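Local coordinates for protein precorrin-6Y C5,15-methyltransferase (Decarboxylating) (Geobacter metallireducens, PDB 3E05) that probably transfers methyl groups from S-adenosyl-L-methionine to a precorrin intermediate of adenosylcobalamin biosynthesis, this chain being the C-terminal domain of the longer enzyme, at residues F68-N73 with V95-P100; D40-W45 with D108-F113; V137-A142 with V187-A192. One frame throughout, in Å; residues are numbered along the deposited sequence. Where two conformers were deposited one is given.

Contact 1: residues F68-N73 with V95-P100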
loop_
_atom_site.group_PDB
_atom_site.type_symbol
_atom_site.label_atom_id
_atom_site.label_comp_id
_atom_site.label_asym_id
_atom_site.label_seq_id
_atom_site.Cartn_x
_atom_site.Cartn_y
_atom_site.Cartn_z
ATOM N N PHE D 68 -4.560 26.459 18.524
ATOM C CA PHE D 68 -3.425 27.355 18.354
ATOM C C PHE D 68 -2.469 26.757 17.335
ATOM O O PHE D 68 -1.924 25.668 17.547
ATOM C CB PHE D 68 -2.747 27.607 19.704
ATOM C CG PHE D 68 -3.671 28.232 20.718
ATOM C CD1 PHE D 68 -3.810 29.620 20.780
ATOM C CD2 PHE D 68 -4.421 27.439 21.586
ATOM C CE1 PHE D 68 -4.683 30.212 21.693
ATOM C CE2 PHE D 68 -5.295 28.019 22.498
ATOM C CZ PHE D 68 -5.424 29.413 22.549
ATOM N N ALA D 69 -2.311 27.474 16.228
ATOM C CA ALA D 69 -1.553 27.026 15.069
ATOM C C ALA D 69 -0.235 27.778 14.976
ATOM O O ALA D 69 -0.209 28.983 14.668
ATOM C CB ALA D 69 -2.383 27.232 13.802
ATOM N N LEU D 70 0.853 27.059 15.255
ATOM C CA LEU D 70 2.192 27.630 15.294
ATOM C C LEU D 70 2.946 27.380 13.999
ATOM O O LEU D 70 3.037 26.236 13.532
ATOM C CB LEU D 70 2.987 27.069 16.471
ATOM C CG LEU D 70 2.817 27.782 17.809
ATOM C CD1 LEU D 70 1.556 27.324 18.503
ATOM C CD2 LEU D 70 4.022 27.500 18.683
ATOM N N GLU D 71 3.501 28.450 13.430
ATOM C CA GLU D 71 4.239 28.363 12.172
ATOM C C GLU D 71 5.367 29.389 12.116
ATOM O O GLU D 71 5.158 30.565 12.421
ATOM C CB GLU D 71 3.282 28.518 10.986
ATOM C CG GLU D 71 3.919 28.500 9.584
ATOM C CD GLU D 71 4.743 27.252 9.320
ATOM O OE1 GLU D 71 4.201 26.136 9.404
ATOM O OE2 GLU D 71 5.950 27.393 9.040
ATOM N N ARG D 72 6.559 28.922 11.742
ATOM C CA ARG D 72 7.760 29.765 11.678
ATOM C C ARG D 72 7.988 30.439 10.313
ATOM O O ARG D 72 8.539 31.534 10.247
ATOM C CB ARG D 72 9.007 28.958 12.100
ATOM C CG ARG D 72 9.448 27.888 11.095
ATOM C CD ARG D 72 10.429 26.907 11.704
ATOM N NE ARG D 72 11.266 26.236 10.709
ATOM C CZ ARG D 72 10.933 25.120 10.065
ATOM N NH1 ARG D 72 9.768 24.521 10.300
ATOM N NH2 ARG D 72 11.772 24.594 9.182
ATOM N N ASN D 73 7.561 29.785 9.235
ATOM C CA ASN D 73 7.822 30.258 7.874
ATOM C C ASN D 73 6.867 31.375 7.423
ATOM O O ASN D 73 5.658 31.155 7.364
ATOM C CB ASN D 73 7.785 29.067 6.903
ATOM C CG ASN D 73 8.363 29.387 5.527
ATOM O OD1 ASN D 73 7.946 30.331 4.853
ATOM N ND2 ASN D 73 9.309 28.569 5.092
ATOM N N VAL D 95 -0.271 31.635 15.553
ATOM C CA VAL D 95 0.837 32.048 16.410
ATOM C C VAL D 95 2.131 31.951 15.604
ATOM O O VAL D 95 2.469 30.896 15.070
ATOM C CB VAL D 95 0.928 31.184 17.689
ATOM C CG1 VAL D 95 2.046 31.680 18.601
ATOM C CG2 VAL D 95 -0.407 31.169 18.437
ATOM N N GLU D 96 2.843 33.063 15.492
ATOM C CA GLU D 96 4.100 33.068 14.752
ATOM C C GLU D 96 5.260 32.722 15.697
ATOM O O GLU D 96 5.647 33.527 16.556
ATOM C CB GLU D 96 4.300 34.422 14.068
ATOM C CG GLU D 96 5.588 34.529 13.276
ATOM C CD GLU D 96 5.801 35.901 12.639
ATOM O OE1 GLU D 96 4.860 36.740 12.630
ATOM O OE2 GLU D 96 6.921 36.122 12.128
ATOM N N ALA D 97 5.804 31.516 15.540
ATOM C CA ALA D 97 6.792 30.983 16.478
ATOM C C ALA D 97 7.591 29.829 15.893
ATOM O O ALA D 97 7.140 29.155 14.966
ATOM C CB ALA D 97 6.105 30.532 17.768
ATOM N N PHE D 98 8.778 29.618 16.459
ATOM C CA PHE D 98 9.643 28.491 16.131
ATOM C C PHE D 98 9.669 27.602 17.373
ATOM O O PHE D 98 10.572 27.720 18.205
ATOM C CB PHE D 98 11.046 29.011 15.753
ATOM C CG PHE D 98 12.033 27.943 15.304
ATOM C CD1 PHE D 98 11.620 26.674 14.900
ATOM C CD2 PHE D 98 13.395 28.240 15.254
ATOM C CE1 PHE D 98 12.548 25.714 14.480
ATOM C CE2 PHE D 98 14.330 27.291 14.835
ATOM C CZ PHE D 98 13.904 26.028 14.446
ATOM N N ALA D 99 8.663 26.726 17.490
ATOM C CA ALA D 99 8.487 25.850 18.660
ATOM C C ALA D 99 9.755 25.057 18.996
ATOM O O ALA D 99 10.449 24.606 18.078
ATOM C CB ALA D 99 7.312 24.911 18.441
ATOM N N PRO D 100 10.062 24.856 20.303
ATOM C CA PRO D 100 9.302 25.077 21.548
ATOM C C PRO D 100 9.119 26.525 22.043
ATOM O O PRO D 100 8.418 26.734 23.041
ATOM C CB PRO D 100 10.076 24.249 22.583
ATOM C CG PRO D 100 11.472 24.247 22.086
ATOM C CD PRO D 100 11.394 24.281 20.582
#
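Leu70 lies alongside Val95, both side chains pointing the same way, with its CG 3.9 Å from Val95 CB. The two belong to neighbouring parallel strands of a beta-alpha-beta unit, strand 66-71, helix 74-86 and strand 92-96, in the Rossmann-like sheet of a class I methyltransferase. Leucine suits this place because its two methyl branches part: CD1 stays over Val95, while CD2 reaches forward to Ala97 CB at 3.8 Å and, more loosely, toward Ala99. Alanine suits both places, since its single methyl meets the leucine branch without crowding it, and Leu106 packs on the same leucine side chain.

The backbone ties are those of a parallel pair. Val95 N donates to Ala69 O at 2.8 Å, and Val95 O takes the N-H of Glu71 at 3.1 Å, so one residue is gripped through both its amide and its carbonyl. Beyond this the pairing frays, and the bond from Ala97 N to Glu71 O is weak.

Past the paired residues, Arg72 and Phe98 run side by side. With CG of Arg72 set between its backbone N and carbonyl carbon (chi1 71°) and the chain extended from there to NE, the CD methylene is laid 3.4 Å from Phe98 CD1. The guanidinium and ring planes are 26° apart, an oblique meeting that relies on the arginine's aliphatic stem while its charged end stays near solvent.

Glu71, near the C-terminal end of strand 66-71, stands where class I methyltransferases often carry an acidic residue for the cofactor ribose, and its position is consistent with that role. Its carboxylate bridges two backbone amides: OE1 accepts from Gly50 N, and OE2 receives Asn73 N at 2.9 Å on its anti lone pair.

Contact 2: residues D40-W45 with D108-F113; sequences DDLVMW and DPDRVF
Trp45 spreads its indole over Pro109, whose CG sits 3.5 Å from the centroid of the six-membered ring and 8° off its normal, a CH-pi contact. The indole is placed there by a CG anti to the carbonyl carbon (chi1 -61°), which also brings CE3 to 3.8 Å from Val112 CG2, while NE1 bonds to Pro107 O. Replacing the indole with an alanine is likely to strip Pro109 of its aromatic partner, leave Pro107 O without its indole donor and open a gap beside Val112.

Arg111 bends at chi2 (-59°), folding its guanidinium back against Leu42, whose CD1 rests 3.6 Å from Arg111 CZ over the centre of one face. NH1 then reaches Asp110 O at 3.0 Å within the guanidinium plane, and NH2 bonds to Arg37 O, so the buried charge is held by backbone carbonyls. Asp110 turns its carboxylate across Leu42, and OD2 takes Val43 N at 3.0 Å on its anti lone pair. Aspartate thus stands in for a strand carbonyl just before the regular pairing starts, where Val43 O accepts from both Asp110 N and Arg111 N.

From there strands 43-47 and 111-114 run parallel in mid-sheet, flanked by strands 66-71 and 137-142; Trp45 and Val112 face helix 121-131, whereas Met44 and Phe113 pack on helix 53-61.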
loop_
_atom_site.group_PDB
_atom_site.type_symbol
_atom_site.label_atom_id
_atom_site.label_comp_id
_atom_site.label_asym_id
_atom_site.label_seq_id
_atom_site.Cartn_x
_atom_site.Cartn_y
_atom_site.Cartn_z
ATOM N N ASP D 40 -15.594 18.459 21.660
ATOM C CA ASP D 40 -15.739 19.909 21.768
ATOM C C ASP D 40 -15.128 20.460 23.076
ATOM O O ASP D 40 -14.904 19.706 24.018
ATOM C CB ASP D 40 -17.207 20.316 21.601
ATOM C CG ASP D 40 -17.360 21.706 21.009
ATOM O OD1 ASP D 40 -16.333 22.370 20.762
ATOM O OD2 ASP D 40 -18.509 22.138 20.787
ATOM N N ASP D 41 -14.789 21.752 23.073
ATOM C CA ASP D 41 -14.265 22.495 24.242
ATOM C C ASP D 41 -12.805 22.231 24.612
ATOM O O ASP D 41 -12.329 22.775 25.613
ATOM C CB ASP D 41 -15.147 22.325 25.498
ATOM C CG ASP D 41 -16.587 22.741 25.271
ATOM O OD1 ASP D 41 -16.830 23.887 24.836
ATOM O OD2 ASP D 41 -17.482 21.922 25.557
ATOM N N LEU D 42 -12.087 21.421 23.830
ATOM C CA LEU D 42 -10.679 21.126 24.152
ATOM C C LEU D 42 -9.734 22.189 23.621
ATOM O O LEU D 42 -10.073 22.941 22.719
ATOM C CB LEU D 42 -10.247 19.757 23.609
ATOM C CG LEU D 42 -10.937 18.485 24.125
ATOM C CD1 LEU D 42 -10.209 17.265 23.597
ATOM C CD2 LEU D 42 -10.995 18.430 25.642
ATOM N N VAL D 43 -8.531 22.231 24.175
ATOM C CA VAL D 43 -7.483 23.076 23.643
ATOM C C VAL D 43 -6.494 22.204 22.859
ATOM O O VAL D 43 -5.998 21.207 23.382
ATOM C CB VAL D 43 -6.749 23.878 24.756
ATOM C CG1 VAL D 43 -5.492 24.589 24.207
ATOM C CG2 VAL D 43 -7.705 24.898 25.391
ATOM N N MET D 44 -6.236 22.599 21.613
ATOM C CA MET D 44 -5.324 21.891 20.730
ATOM C C MET D 44 -4.168 22.789 20.283
ATOM O O MET D 44 -4.382 23.934 19.908
ATOM C CB MET D 44 -6.103 21.375 19.516
ATOM C CG MET D 44 -5.270 20.643 18.436
ATOM S SD MET D 44 -6.357 19.960 17.156
ATOM C CE MET D 44 -5.321 20.251 15.748
ATOM N N TRP D 45 -2.941 22.268 20.324
ATOM C CA TRP D 45 -1.825 22.908 19.621
ATOM C C TRP D 45 -1.557 22.214 18.269
ATOM O O TRP D 45 -1.500 20.983 18.216
ATOM C CB TRP D 45 -0.544 22.820 20.448
ATOM C CG TRP D 45 -0.542 23.483 21.814
ATOM C CD1 TRP D 45 -1.481 24.337 22.336
ATOM C CD2 TRP D 45 0.492 23.377 22.798
ATOM N NE1 TRP D 45 -1.107 24.737 23.606
ATOM C CE2 TRP D 45 0.109 24.179 23.903
ATOM C CE3 TRP D 45 1.700 22.674 22.858
ATOM C CZ2 TRP D 45 0.893 24.290 25.059
ATOM C CZ3 TRP D 45 2.479 22.780 24.020
ATOM C CH2 TRP D 45 2.072 23.585 25.094
ATOM N N ASP D 108 -2.442 25.238 28.464
ATOM C CA ASP D 108 -2.120 23.812 28.445
ATOM C C ASP D 108 -3.011 23.043 27.470
ATOM O O ASP D 108 -4.220 23.288 27.395
ATOM C CB ASP D 108 -2.210 23.212 29.843
ATOM C CG ASP D 108 -1.197 23.816 30.798
ATOM O OD1 ASP D 108 -0.536 24.807 30.428
ATOM O OD2 ASP D 108 -1.062 23.298 31.924
ATOM N N PRO D 109 -2.394 22.151 26.680
ATOM C CA PRO D 109 -3.135 21.461 25.629
ATOM C C PRO D 109 -3.716 20.114 26.068
ATOM O O PRO D 109 -3.121 19.398 26.879
ATOM C CB PRO D 109 -2.074 21.265 24.557
ATOM C CG PRO D 109 -0.779 21.060 25.349
ATOM C CD PRO D 109 -0.968 21.756 26.695
ATOM N N ASP D 110 -4.896 19.806 25.545
ATOM C CA ASP D 110 -5.467 18.483 25.636
ATOM C C ASP D 110 -4.948 17.632 24.470
ATOM O O ASP D 110 -4.860 16.420 24.583
ATOM C CB ASP D 110 -6.985 18.558 25.529
ATOM C CG ASP D 110 -7.617 19.269 26.720
ATOM O OD1 ASP D 110 -7.590 18.689 27.812
ATOM O OD2 ASP D 110 -8.147 20.386 26.547
ATOM N N ARG D 111 -4.653 18.291 23.353
ATOM C CA ARG D 111 -4.388 17.613 22.077
ATOM C C ARG D 111 -3.248 18.363 21.397
ATOM O O ARG D 111 -3.269 19.591 21.322
ATOM C CB ARG D 111 -5.645 17.626 21.192
ATOM C CG ARG D 111 -6.852 16.884 21.738
ATOM C CD ARG D 111 -6.540 15.420 21.989
ATOM N NE ARG D 111 -7.714 14.646 22.374
ATOM C CZ ARG D 111 -8.084 14.403 23.632
ATOM N NH1 ARG D 111 -7.381 14.884 24.657
ATOM N NH2 ARG D 111 -9.177 13.688 23.867
ATOM N N VAL D 112 -2.214 17.644 20.957
ATOM C CA VAL D 112 -1.171 18.287 20.193
ATOM C C VAL D 112 -0.925 17.497 18.922
ATOM O O VAL D 112 -0.729 16.280 18.983
ATOM C CB VAL D 112 0.147 18.427 20.981
ATOM C CG1 VAL D 112 1.223 19.004 20.091
ATOM C CG2 VAL D 112 -0.038 19.337 22.194
ATOM N N PHE D 113 -0.998 18.190 17.797
ATOM C CA PHE D 113 -0.577 17.649 16.513
ATOM C C PHE D 113 0.744 18.301 16.151
ATOM O O PHE D 113 0.887 19.520 16.210
ATOM C CB PHE D 113 -1.610 17.872 15.404
ATOM C CG PHE D 113 -1.134 17.403 14.047
ATOM C CD1 PHE D 113 -0.850 16.044 13.831
ATOM C CD2 PHE D 113 -0.917 18.311 13.005
ATOM C CE1 PHE D 113 -0.384 15.590 12.563
ATOM C CE2 PHE D 113 -0.465 17.864 11.747
ATOM C CZ PHE D 113 -0.202 16.491 11.533
#

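Contact 3: residues V137-A142 with V187-A192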
loop_
_atom_site.group_PDB
_atom_site.type_symbol
_atom_site.label_atom_id
_atom_site.label_comp_id
_atom_site.label_asym_id
_atom_site.label_seq_id
_atom_site.Cartn_x
_atom_site.Cartn_y
_atom_site.Cartn_z
ATOM N N VAL D 137 -3.672 13.558 24.184
ATOM C CA VAL D 137 -3.262 12.756 23.020
ATOM C C VAL D 137 -2.297 13.598 22.193
ATOM O O VAL D 137 -2.573 14.765 21.920
ATOM C CB VAL D 137 -4.476 12.313 22.111
ATOM C CG1 VAL D 137 -4.011 11.418 20.911
ATOM C CG2 VAL D 137 -5.557 11.612 22.927
ATOM N N ILE D 138 -1.154 13.017 21.826
ATOM C CA ILE D 138 -0.241 13.627 20.857
ATOM C C ILE D 138 -0.277 12.810 19.562
ATOM O O ILE D 138 -0.182 11.582 19.598
ATOM C CB ILE D 138 1.215 13.662 21.363
ATOM C CG1 ILE D 138 1.314 14.352 22.735
ATOM C CG2 ILE D 138 2.139 14.332 20.340
ATOM C CD1 ILE D 138 2.598 14.031 23.468
ATOM N N VAL D 139 -0.394 13.497 18.435
ATOM C CA VAL D 139 -0.316 12.863 17.109
ATOM C C VAL D 139 0.757 13.586 16.283
ATOM O O VAL D 139 0.917 14.813 16.362
ATOM C CB VAL D 139 -1.700 12.822 16.418
ATOM C CG1 VAL D 139 -1.625 12.236 14.960
ATOM C CG2 VAL D 139 -2.679 12.002 17.272
ATOM N N LEU D 140 1.540 12.802 15.551
ATOM C CA LEU D 140 2.530 13.347 14.625
ATOM C C LEU D 140 2.411 12.632 13.311
ATOM O O LEU D 140 2.168 11.431 13.266
ATOM C CB LEU D 140 3.970 13.154 15.108
ATOM C CG LEU D 140 4.447 13.509 16.500
ATOM C CD1 LEU D 140 4.218 12.336 17.410
ATOM C CD2 LEU D 140 5.922 13.847 16.432
ATOM N N ASN D 141 2.575 13.381 12.226
ATOM C CA ASN D 141 2.664 12.761 10.902
ATOM C C ASN D 141 4.113 12.792 10.430
ATOM O O ASN D 141 4.736 13.860 10.326
ATOM C CB ASN D 141 1.757 13.450 9.882
ATOM C CG ASN D 141 0.266 13.112 10.069
ATOM O OD1 ASN D 141 -0.552 13.548 9.276
ATOM N ND2 ASN D 141 -0.072 12.329 11.076
ATOM N N ALA D 142 4.667 11.617 10.171
ATOM C CA ALA D 142 6.070 11.524 9.758
ATOM C C ALA D 142 6.137 10.974 8.346
ATOM O O ALA D 142 5.445 10.005 8.045
ATOM C CB ALA D 142 6.818 10.630 10.694
ATOM N N VAL D 187 2.295 8.023 4.547
ATOM C CA VAL D 187 2.428 8.841 5.750
ATOM C C VAL D 187 2.333 7.953 6.977
ATOM O O VAL D 187 1.462 7.081 7.087
ATOM C CB VAL D 187 1.381 10.026 5.826
ATOM C CG1 VAL D 187 1.633 10.908 7.055
ATOM C CG2 VAL D 187 1.408 10.895 4.566
ATOM N N TYR D 188 3.253 8.164 7.911
ATOM C CA TYR D 188 3.214 7.437 9.161
ATOM C C TYR D 188 2.527 8.314 10.197
ATOM O O TYR D 188 3.055 9.361 10.556
ATOM C CB TYR D 188 4.646 7.123 9.621
ATOM C CG TYR D 188 5.325 6.110 8.728
ATOM C CD1 TYR D 188 5.216 4.744 9.006
ATOM C CD2 TYR D 188 6.028 6.508 7.588
ATOM C CE1 TYR D 188 5.859 3.784 8.194
ATOM C CE2 TYR D 188 6.638 5.559 6.746
ATOM C CZ TYR D 188 6.555 4.204 7.065
ATOM O OH TYR D 188 7.142 3.267 6.235
ATOM N N ILE D 189 1.337 7.891 10.625
ATOM C CA ILE D 189 0.582 8.613 11.645
ATOM C C ILE D 189 0.887 7.992 13.006
ATOM O O ILE D 189 0.501 6.860 13.306
ATOM C CB ILE D 189 -0.932 8.602 11.336
ATOM C CG1 ILE D 189 -1.169 9.252 9.963
ATOM C CG2 ILE D 189 -1.731 9.280 12.458
ATOM C CD1 ILE D 189 -2.549 9.060 9.395
ATOM N N ILE D 190 1.579 8.775 13.829
ATOM C CA ILE D 190 2.028 8.329 15.150
ATOM C C ILE D 190 1.115 8.913 16.225
ATOM O O ILE D 190 0.989 10.130 16.318
ATOM C CB ILE D 190 3.484 8.782 15.396
ATOM C CG1 ILE D 190 4.390 8.290 14.266
ATOM C CG2 ILE D 190 3.981 8.301 16.771
ATOM C CD1 ILE D 190 5.740 8.963 14.193
ATOM N N THR D 191 0.480 8.044 17.008
ATOM C CA THR D 191 -0.410 8.435 18.096
ATOM C C THR D 191 0.158 8.003 19.441
ATOM O O THR D 191 0.534 6.850 19.627
ATOM C CB THR D 191 -1.821 7.882 17.874
ATOM O OG1 THR D 191 -2.242 8.233 16.550
ATOM C CG2 THR D 191 -2.821 8.480 18.890
ATOM N N ALA D 192 0.215 8.945 20.380
ATOM C CA ALA D 192 0.810 8.693 21.686
ATOM C C ALA D 192 -0.092 9.213 22.791
ATOM O O ALA D 192 -0.613 10.327 22.710
ATOM C CB ALA D 192 2.176 9.324 21.771
#
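Strands 137-142 and 187-192 run antiparallel, their axes 4.7 Å apart at closest, and the hydrogen-bonded pairs Ile138-Ala192, Leu140-Ile190 and Ala142-Tyr188 each make two backbone bonds of 2.8 to 2.9 Å between N and O.

Beta-branched residues, at home in extended chain, fill much of the interface. Val139 and Thr191 stand side by side, and Val139 CG1 crosses to Ile189 CG2 at 3.9 Å. On the other face, Ala142 is small enough for Ile190 CD1 to lie 4.0 Å from its CB. Asn141 runs alongside Ile189 with ND2 3.5 Å from Ile189 CG1; its OD1 bonds to Thr32 OG1 of helix 26-35, and ND2 makes a weak bond to Leu140 O. Tyr188 sets CG anti to its carbonyl carbon (chi1 -69°), leaving Ala142 O at the ring edge and carrying the phenol away from strand 137-142, where its hydroxyl bonds to that of Tyr188 of a third subunit.

Six short backbone bonds, with mostly apolar side chains on both faces, imply a pairing suited to burial between helices 26-35 and 145-157, while the amide of Asn141 ties to a helix and the hydroxyl of Tyr188 to another subunit.

How the contacts relate
All three contacts lie in one mixed sheet, whose strand order 3-2-1-4-5-7-6 is that of class I methyltransferases. Contact 1 is at one margin, contact 2 joins the two central parallel strands, and contact 3 adds the antiparallel strand. The centres of contacts 1 and 2, like those of 2 and 3, are 15 Å apart, and each pair is probably linked by backbone hydrogen bonds: Phe68 N to Met44 O, and Val112 with Val137 and Val139. Contacts 1 and 3 do not touch. Along the chain contact 1 nests inside the loop closed by contact 2, and contact 3 follows. The sheet thus joined passes from its parallel strands to antiparallel strand 180-193, where Tyr188 meets other subunits.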